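Local coordinates for protein peptidoglycan-N-acetylglucosamine deacetylase BC_1960 (Bacillus cereus, PDB 4L1G) that catalyses the zinc-dependent removal of acetyl groups from N-acetylglucosamine residues of cell-wall peptidoglycan, and also acts on soluble chitin substrates and N-acetylchitooligomers, at residues A[241-246]-A[251-256]; A[110-115]-A[154-159]. All coordinates share one frame; numbering follows the deposited sequence.

Interaction 1 of 2, residues A[241-246]-A[251-256]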
ATOM      1  N   LYS A 241       0.828   7.293  17.606  1.00 23.21           N
ATOM      2  CA  LYS A 241       2.189   7.482  18.096  1.00 23.42           C
ATOM      3  C   LYS A 241       3.178   7.637  16.948  1.00 22.25           C
ATOM      4  O   LYS A 241       4.059   8.497  16.985  1.00 21.97           O
ATOM      5  CB  LYS A 241       2.611   6.308  18.980  1.00 24.93           C
ATOM      6  CG  LYS A 241       1.891   6.230  20.315  1.00 26.21           C
ATOM      7  CD  LYS A 241       2.339   5.006  21.094  1.00 28.02           C
ATOM      8  CE  LYS A 241       1.699   4.950  22.468  1.00 29.19           C
ATOM      9  NZ  LYS A 241       2.172   6.058  23.340  1.00 30.15           N
ATOM     10  N   ILE A 242       3.025   6.796  15.930  1.00 16.90           N
ATOM     11  CA  ILE A 242       3.936   6.771  14.789  1.00 15.84           C
ATOM     12  C   ILE A 242       4.011   8.115  14.072  1.00 14.83           C
ATOM     13  O   ILE A 242       5.099   8.625  13.797  1.00 14.42           O
ATOM     14  CB  ILE A 242       3.523   5.684  13.775  1.00 15.41           C
ATOM     15  CG1 ILE A 242       3.816   4.292  14.338  1.00 17.09           C
ATOM     16  CG2 ILE A 242       4.244   5.876  12.452  1.00 14.06           C
ATOM     17  CD1 ILE A 242       3.329   3.167  13.452  1.00 17.02           C
ATOM     18  N   ILE A 243       2.849   8.689  13.785  1.00 13.78           N
ATOM     19  CA  ILE A 243       2.783   9.924  13.012  1.00 13.57           C
ATOM     20  C   ILE A 243       3.434  11.137  13.696  1.00 14.13           C
ATOM     21  O   ILE A 243       4.305  11.774  13.102  1.00 13.77           O
ATOM     22  CB  ILE A 243       1.339  10.229  12.542  1.00 13.75           C
ATOM     23  CG1 ILE A 243       0.849   9.118  11.607  1.00 13.11           C
ATOM     24  CG2 ILE A 243       1.272  11.581  11.854  1.00 13.78           C
ATOM     25  CD1 ILE A 243      -0.602   9.254  11.197  1.00 13.41           C
ATOM     26  N   PRO A 244       3.034  11.457  14.945  1.00 15.12           N
ATOM     27  CA  PRO A 244       3.678  12.630  15.547  1.00 15.72           C
ATOM     28  C   PRO A 244       5.156  12.414  15.879  1.00 15.59           C
ATOM     29  O   PRO A 244       5.942  13.357  15.772  1.00 15.70           O
ATOM     30  CB  PRO A 244       2.867  12.857  16.828  1.00 16.91           C
ATOM     31  CG  PRO A 244       2.308  11.527  17.160  1.00 16.94           C
ATOM     32  CD  PRO A 244       2.021  10.869  15.843  1.00 15.86           C
ATOM     33  N   GLN A 245       5.532  11.198  16.267  1.00 17.11           N
ATOM     34  CA  GLN A 245       6.929  10.920  16.606  1.00 17.13           C
ATOM     35  C   GLN A 245       7.861  11.031  15.400  1.00 16.21           C
ATOM     36  O   GLN A 245       9.003  11.468  15.533  1.00 16.39           O
ATOM     37  CB  GLN A 245       7.080   9.555  17.285  1.00 17.76           C
ATOM     38  CG  GLN A 245       6.605   9.531  18.733  1.00 19.11           C
ATOM     39  CD  GLN A 245       6.867   8.202  19.419  1.00 20.17           C
ATOM     40  OE1 GLN A 245       7.756   7.449  19.023  1.00 20.47           O
ATOM     41  NE2 GLN A 245       6.087   7.907  20.453  1.00 21.29           N
ATOM     42  N   LEU A 246       7.372  10.642  14.227  1.00 13.74           N
ATOM     43  CA  LEU A 246       8.153  10.792  13.003  1.00 12.99           C
ATOM     44  C   LEU A 246       8.196  12.252  12.557  1.00 13.15           C
ATOM     45  O   LEU A 246       9.231  12.739  12.102  1.00 13.04           O
ATOM     46  CB  LEU A 246       7.608   9.898  11.884  1.00 12.19           C
ATOM     47  CG  LEU A 246       8.149   8.465  11.865  1.00 11.88           C
ATOM     48  CD1 LEU A 246       7.411   7.602  10.850  1.00 11.25           C
ATOM     49  CD2 LEU A 246       9.650   8.464  11.584  1.00 11.72           C
ATOM     50  N   ALA A 251      10.106  14.378   9.628  1.00 12.52           N
ATOM     51  CA  ALA A 251       9.484  13.595   8.561  1.00 11.80           C
ATOM     52  C   ALA A 251       8.119  14.138   8.151  1.00 11.89           C
ATOM     53  O   ALA A 251       7.332  14.574   8.991  1.00 12.41           O
ATOM     54  CB  ALA A 251       9.362  12.134   8.972  1.00 11.44           C
ATOM     55  N   ARG A 252       7.853  14.106   6.847  1.00 14.88           N
ATOM     56  CA  ARG A 252       6.534  14.426   6.319  1.00 14.97           C
ATOM     57  C   ARG A 252       5.967  13.184   5.631  1.00 14.37           C
ATOM     58  O   ARG A 252       6.718  12.362   5.104  1.00 13.86           O
ATOM     59  CB  ARG A 252       6.608  15.599   5.337  1.00 15.27           C
ATOM     60  CG  ARG A 252       7.249  16.860   5.918  1.00 16.02           C
ATOM     61  CD  ARG A 252       7.249  18.007   4.912  1.00 16.40           C
ATOM     62  NE  ARG A 252       7.876  17.626   3.649  1.00 16.06           N
ATOM     63  CZ  ARG A 252       9.150  17.850   3.341  1.00 16.10           C
ATOM     64  NH1 ARG A 252       9.949  18.466   4.204  1.00 16.60           N
ATOM     65  NH2 ARG A 252       9.627  17.462   2.165  1.00 15.76           N
ATOM     66  N   PHE A 253       4.646  13.044   5.646  1.00 11.06           N
ATOM     67  CA  PHE A 253       3.999  11.872   5.070  1.00 10.60           C
ATOM     68  C   PHE A 253       3.433  12.171   3.689  1.00 10.54           C
ATOM     69  O   PHE A 253       2.752  13.177   3.489  1.00 11.04           O
ATOM     70  CB  PHE A 253       2.908  11.345   6.004  1.00 10.87           C
ATOM     71  CG  PHE A 253       3.442  10.768   7.284  1.00 10.97           C
ATOM     72  CD1 PHE A 253       3.588   9.401   7.433  1.00 10.62           C
ATOM     73  CD2 PHE A 253       3.816  11.595   8.333  1.00 11.53           C
ATOM     74  CE1 PHE A 253       4.086   8.866   8.607  1.00 10.85           C
ATOM     75  CE2 PHE A 253       4.316  11.067   9.508  1.00 11.75           C
ATOM     76  CZ  PHE A 253       4.451   9.698   9.645  1.00 11.42           C
ATOM     77  N   VAL A 254       3.733  11.296   2.733  1.00 10.03           N
ATOM     78  CA  VAL A 254       3.302  11.488   1.356  1.00 10.04           C
ATOM     79  C   VAL A 254       2.661  10.221   0.794  1.00  9.69           C
ATOM     80  O   VAL A 254       2.716   9.154   1.409  1.00  9.40           O
ATOM     81  CB  VAL A 254       4.484  11.883   0.444  1.00  9.94           C
ATOM     82  CG1 VAL A 254       5.120  13.191   0.914  1.00 10.41           C
ATOM     83  CG2 VAL A 254       5.517  10.764   0.395  1.00  9.42           C
ATOM     84  N   THR A 255       2.050  10.348  -0.379  1.00  9.84           N
ATOM     85  CA  THR A 255       1.516   9.196  -1.092  1.00  9.60           C
ATOM     86  C   THR A 255       2.595   8.646  -2.015  1.00  9.24           C
ATOM     87  O   THR A 255       3.600   9.310  -2.266  1.00  9.28           O
ATOM     88  CB  THR A 255       0.297   9.576  -1.940  1.00 10.06           C
ATOM     89  OG1 THR A 255       0.695  10.505  -2.956  1.00 10.35           O
ATOM     90  CG2 THR A 255      -0.780  10.209  -1.075  1.00 10.57           C
ATOM     91  N   LEU A 256       2.387   7.436  -2.523  1.00  9.00           N
ATOM     92  CA  LEU A 256       3.360   6.821  -3.422  1.00  8.78           C
ATOM     93  C   LEU A 256       3.599   7.591  -4.732  1.00  9.12           C
ATOM     94  O   LEU A 256       4.753   7.784  -5.120  1.00  9.10           O
ATOM     95  CB  LEU A 256       3.020   5.351  -3.694  1.00  8.58           C
ATOM     96  CG  LEU A 256       3.170   4.423  -2.489  1.00  8.32           C
ATOM     97  CD1 LEU A 256       3.037   2.969  -2.914  1.00  8.22           C
ATOM     98  CD2 LEU A 256       4.502   4.670  -1.780  1.00  8.14           C
TER

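Interaction 2 of 2, residues A[110-115]-A[154-159]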
ATOM      1  N   ASN A 110     -12.658  -7.563  -2.020  1.00 16.28           N
ATOM      2  CA  ASN A 110     -13.119  -6.776  -0.882  1.00 16.54           C
ATOM      3  C   ASN A 110     -13.754  -5.463  -1.319  1.00 16.64           C
ATOM      4  O   ASN A 110     -14.650  -4.944  -0.653  1.00 17.34           O
ATOM      5  CB  ASN A 110     -11.974  -6.525   0.100  1.00 15.80           C
ATOM      6  CG  ASN A 110     -11.589  -7.773   0.863  1.00 16.04           C
ATOM      7  OD1 ASN A 110     -12.360  -8.730   0.926  1.00 16.91           O
ATOM      8  ND2 ASN A 110     -10.399  -7.771   1.452  1.00 15.38           N
ATOM      9  N   ALA A 111     -13.286  -4.939  -2.446  1.00 16.07           N
ATOM     10  CA  ALA A 111     -13.860  -3.734  -3.028  1.00 16.29           C
ATOM     11  C   ALA A 111     -15.294  -3.982  -3.498  1.00 17.45           C
ATOM     12  O   ALA A 111     -16.111  -3.064  -3.527  1.00 18.03           O
ATOM     13  CB  ALA A 111     -12.997  -3.236  -4.176  1.00 15.57           C
ATOM     14  N   GLU A 112     -15.594  -5.225  -3.866  1.00 19.48           N
ATOM     15  CA  GLU A 112     -16.938  -5.593  -4.303  1.00 20.70           C
ATOM     16  C   GLU A 112     -17.912  -5.654  -3.134  1.00 21.63           C
ATOM     17  O   GLU A 112     -19.083  -5.299  -3.272  1.00 22.65           O
ATOM     18  CB  GLU A 112     -16.923  -6.939  -5.029  1.00 20.98           C
ATOM     19  CG  GLU A 112     -16.291  -6.898  -6.404  1.00 20.52           C
ATOM     20  CD  GLU A 112     -16.282  -8.254  -7.075  1.00 20.94           C
ATOM     21  OE1 GLU A 112     -16.365  -8.300  -8.321  1.00 21.17           O
ATOM     22  OE2 GLU A 112     -16.193  -9.275  -6.354  1.00 21.10           O
ATOM     23  N   LYS A 113     -17.424  -6.115  -1.987  1.00 20.18           N
ATOM     24  CA  LYS A 113     -18.258  -6.256  -0.798  1.00 21.16           C
ATOM     25  C   LYS A 113     -18.593  -4.906  -0.174  1.00 21.30           C
ATOM     26  O   LYS A 113     -19.711  -4.690   0.292  1.00 22.46           O
ATOM     27  CB  LYS A 113     -17.569  -7.148   0.237  1.00 20.94           C
ATOM     28  CG  LYS A 113     -17.281  -8.552  -0.253  1.00 21.02           C
ATOM     29  CD  LYS A 113     -16.530  -9.356   0.793  1.00 20.86           C
ATOM     30  CE  LYS A 113     -16.193 -10.745   0.275  1.00 21.00           C
ATOM     31  NZ  LYS A 113     -15.415 -11.539   1.265  1.00 20.88           N
ATOM     32  N   PHE A 114     -17.618  -4.003  -0.167  1.00 24.98           N
ATOM     33  CA  PHE A 114     -17.797  -2.690   0.440  1.00 25.05           C
ATOM     34  C   PHE A 114     -17.362  -1.580  -0.516  1.00 24.46           C
ATOM     35  O   PHE A 114     -16.325  -0.943  -0.308  1.00 23.52           O
ATOM     36  CB  PHE A 114     -17.005  -2.608   1.745  1.00 24.63           C
ATOM     37  CG  PHE A 114     -16.903  -3.923   2.470  1.00 25.01           C
ATOM     38  CD1 PHE A 114     -18.013  -4.484   3.078  1.00 26.31           C
ATOM     39  CD2 PHE A 114     -15.697  -4.598   2.539  1.00 24.07           C
ATOM     40  CE1 PHE A 114     -17.921  -5.692   3.740  1.00 26.75           C
ATOM     41  CE2 PHE A 114     -15.598  -5.806   3.203  1.00 24.41           C
ATOM     42  CZ  PHE A 114     -16.711  -6.352   3.804  1.00 25.80           C
ATOM     43  N   PRO A 115     -18.165  -1.338  -1.565  1.00 21.26           N
ATOM     44  CA  PRO A 115     -17.818  -0.402  -2.642  1.00 20.84           C
ATOM     45  C   PRO A 115     -17.756   1.045  -2.166  1.00 20.85           C
ATOM     46  O   PRO A 115     -16.945   1.819  -2.668  1.00 20.14           O
ATOM     47  CB  PRO A 115     -18.977  -0.563  -3.639  1.00 21.91           C
ATOM     48  CG  PRO A 115     -19.712  -1.799  -3.215  1.00 22.66           C
ATOM     49  CD  PRO A 115     -19.511  -1.902  -1.746  1.00 22.57           C
ATOM     50  N   GLU A 154      -8.398  -3.910 -11.557  1.00 13.46           N
ATOM     51  CA  GLU A 154      -8.281  -2.579 -12.135  0.50 13.10           C
ATOM     52  C   GLU A 154      -9.645  -2.050 -12.573  1.00 14.20           C
ATOM     53  O   GLU A 154      -9.975  -0.888 -12.330  1.00 14.29           O
ATOM     54  CB  GLU A 154      -7.312  -2.603 -13.319  0.50 12.69           C
ATOM     55  CG  GLU A 154      -6.862  -1.231 -13.796  0.50 12.16           C
ATOM     56  CD  GLU A 154      -5.655  -0.702 -13.038  0.50 11.28           C
ATOM     57  OE1 GLU A 154      -4.954   0.168 -13.592  0.50 10.94           O
ATOM     58  OE2 GLU A 154      -5.405  -1.148 -11.897  0.50 11.11           O
ATOM     59  N   GLU A 155     -10.434  -2.911 -13.215  1.00 31.99           N
ATOM     60  CA  GLU A 155     -11.768  -2.539 -13.681  1.00 32.90           C
ATOM     61  C   GLU A 155     -12.679  -2.166 -12.521  1.00 33.05           C
ATOM     62  O   GLU A 155     -13.406  -1.176 -12.583  1.00 33.65           O
ATOM     63  CB  GLU A 155     -12.401  -3.681 -14.478  1.00 33.81           C
ATOM     64  CG  GLU A 155     -11.761  -3.936 -15.830  1.00 34.28           C
ATOM     65  CD  GLU A 155     -12.307  -5.178 -16.512  1.00 35.38           C
ATOM     66  OE1 GLU A 155     -13.095  -5.914 -15.875  1.00 35.53           O
ATOM     67  OE2 GLU A 155     -11.948  -5.420 -17.685  1.00 35.74           O
ATOM     68  N   ILE A 156     -12.637  -2.971 -11.466  1.00 16.63           N
ATOM     69  CA  ILE A 156     -13.444  -2.728 -10.277  1.00 16.81           C
ATOM     70  C   ILE A 156     -13.090  -1.393  -9.629  1.00 16.34           C
ATOM     71  O   ILE A 156     -13.970  -0.588  -9.320  1.00 16.92           O
ATOM     72  CB  ILE A 156     -13.270  -3.866  -9.250  1.00 16.50           C
ATOM     73  CG1 ILE A 156     -13.883  -5.164  -9.788  1.00 17.24           C
ATOM     74  CG2 ILE A 156     -13.898  -3.489  -7.914  1.00 16.65           C
ATOM     75  CD1 ILE A 156     -13.579  -6.386  -8.948  1.00 17.03           C
ATOM     76  N   LEU A 157     -11.795  -1.158  -9.440  1.00 15.38           N
ATOM     77  CA  LEU A 157     -11.322   0.057  -8.788  1.00 14.91           C
ATOM     78  C   LEU A 157     -11.530   1.294  -9.655  1.00 15.37           C
ATOM     79  O   LEU A 157     -11.821   2.375  -9.143  1.00 15.54           O
ATOM     80  CB  LEU A 157      -9.849  -0.082  -8.392  1.00 13.35           C
ATOM     81  CG  LEU A 157      -9.562  -1.179  -7.366  1.00 13.03           C
ATOM     82  CD1 LEU A 157      -8.076  -1.269  -7.062  1.00 11.94           C
ATOM     83  CD2 LEU A 157     -10.367  -0.945  -6.096  1.00 13.69           C
ATOM     84  N   ASN A 158     -11.383   1.136 -10.967  1.00 20.37           N
ATOM     85  CA  ASN A 158     -11.628   2.232 -11.897  1.00 21.02           C
ATOM     86  C   ASN A 158     -13.069   2.717 -11.809  1.00 22.09           C
ATOM     87  O   ASN A 158     -13.336   3.919 -11.810  1.00 22.57           O
ATOM     88  CB  ASN A 158     -11.307   1.807 -13.331  1.00 21.34           C
ATOM     89  CG  ASN A 158     -11.533   2.920 -14.334  1.00 22.24           C
ATOM     90  OD1 ASN A 158     -11.150   4.065 -14.104  1.00 22.09           O
ATOM     91  ND2 ASN A 158     -12.173   2.591 -15.451  1.00 23.29           N
ATOM     92  N   ARG A 159     -13.993   1.768 -11.720  1.00 38.67           N
ATOM     93  CA  ARG A 159     -15.413   2.079 -11.659  1.00 39.83           C
ATOM     94  C   ARG A 159     -15.781   2.784 -10.354  1.00 39.79           C
ATOM     95  O   ARG A 159     -16.625   3.679 -10.337  1.00 40.61           O
ATOM     96  CB  ARG A 159     -16.237   0.800 -11.830  1.00 40.43           C
ATOM     97  CG  ARG A 159     -17.741   1.015 -11.860  1.00 41.99           C
ATOM     98  CD  ARG A 159     -18.473  -0.275 -12.196  1.00 42.76           C
ATOM     99  NE  ARG A 159     -18.050  -1.380 -11.337  1.00 42.13           N
ATOM    100  CZ  ARG A 159     -18.569  -1.636 -10.140  1.00 42.28           C
ATOM    101  NH1 ARG A 159     -19.534  -0.864  -9.654  1.00 42.71           N
ATOM    102  NH2 ARG A 159     -18.120  -2.661  -9.427  1.00 41.57           N
TER

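Interaction 1 of 2, residues A[241-246]-A[251-256]
Leu-246, in the last turn of helix 233-248, meets Ala-251, just ahead of the short strand 252-253: their CA atoms lie 5.4 Å apart, and the backbones then diverge to 8.3 Å between the CA atoms of Ile-243 and Phe-253. One backbone hydrogen bond spans the turn, from Ala-251 N to Leu-246 O at 3.1 Å, and ties the last turn of the helix to the start of the strand segment. The methyl of Ala-251 lies against the same carbonyl, a close approach that a small side chain suits.

Phe-253 fills the wedge between helix and strand. With CG beside its backbone N (chi1 -68°), its ring points at the helix with CZ and CE2 foremost; CZ lies 3.8 Å from Leu-246 CD1, and CE2 lies 3.7 Å from Ile-243 O and 3.9 Å from Ile-243 CG2. Ile-243 also sets its CG1 over one face of the ring, whereas Ile-242 O lies at the edge, near the ring plane. The side chains of Leu-246 and Phe-253 cross at about a right angle. Beta-branching suits Ile-243 to its place, since one branch covers the ring face while the other meets CE2.

Helix 233-248 is the crossover of a beta-alpha-beta unit, joining strand 221-225 to strand 252-253, both parallel to strand 74-80. Arg-252 makes backbone bonds to Ala-73 and Val-75 and a salt bridge to Glu-74. Phe-253 rests on Val-75, Leu-77 and Val-100, Ile-243 on His-98 and Val-100, and Ile-242 faces Val-212 of helix 205-215.

Interaction 2 of 2, residues A[110-115]-A[154-159]
Ala-111 of helix 108-113 faces Ile-156 of helix 143-161, their CA atoms 7.3 Å apart, with no hydrogen bond between the two segments. This is a helix-to-helix contact in the outer layer of the alpha/beta barrel of the NodB homology domain.

Alanine suits the point of nearest approach, since its single methyl lets the backbones come close. That methyl meets two branches from successive residues: Ala-111 CB lies 3.9 Å from Ile-156 CG2 and 4.0 Å from Leu-157 CD2. Ile-156 divides its two branches between two neighbours. CG2 stands anti to its backbone N and serves Ala-111, while CG1 (chi1 -68°) carries CD1 across to Glu-112.

Glu-112 lies on the outer side of the contact, its extended chain crossing the isoleucine at about a right angle. Its CG gives an apolar patch to Ile-156 CD1, and the carboxylate edges up to the same methyl while OE2 is hydrogen-bonded to Tyr-133 OH. Arg-159 brings an opposite charge to the neighbourhood without touching it.

The zinc site is not far away. The side chain of Leu-157 comes within about 7 Å of that of the zinc ligand His-131, and Asn-110 ND2 donates to the backbone O of another ligand, Asp-81. At the outer end, Ile-156 CD1 rests 3.8 Å from Glu-112 CG and 3.4 Å from Glu-112 OE1.

From the N terminus, strand 74-80 brings in the zinc ligand Asp-81 just beyond its end, and strand 103-106 leads on to helix 108-113. Interaction 2 then closes a loop of 38 residues containing most of helix 115-123, strand 127-130, the zinc ligands His-131 and His-135, and the first part of helix 143-161. After it closes, the chain passes through strand 221-225 before interaction 1 closes a short turn of four residues. The two loops follow in series, neither nested nor crossed, and their centres lie about 28 Å apart on opposite sides of the chain's centre. Interaction 2 joins two outer helices; interaction 1 ties the last long helix to strand 252-253, which pairs with strand 74-80.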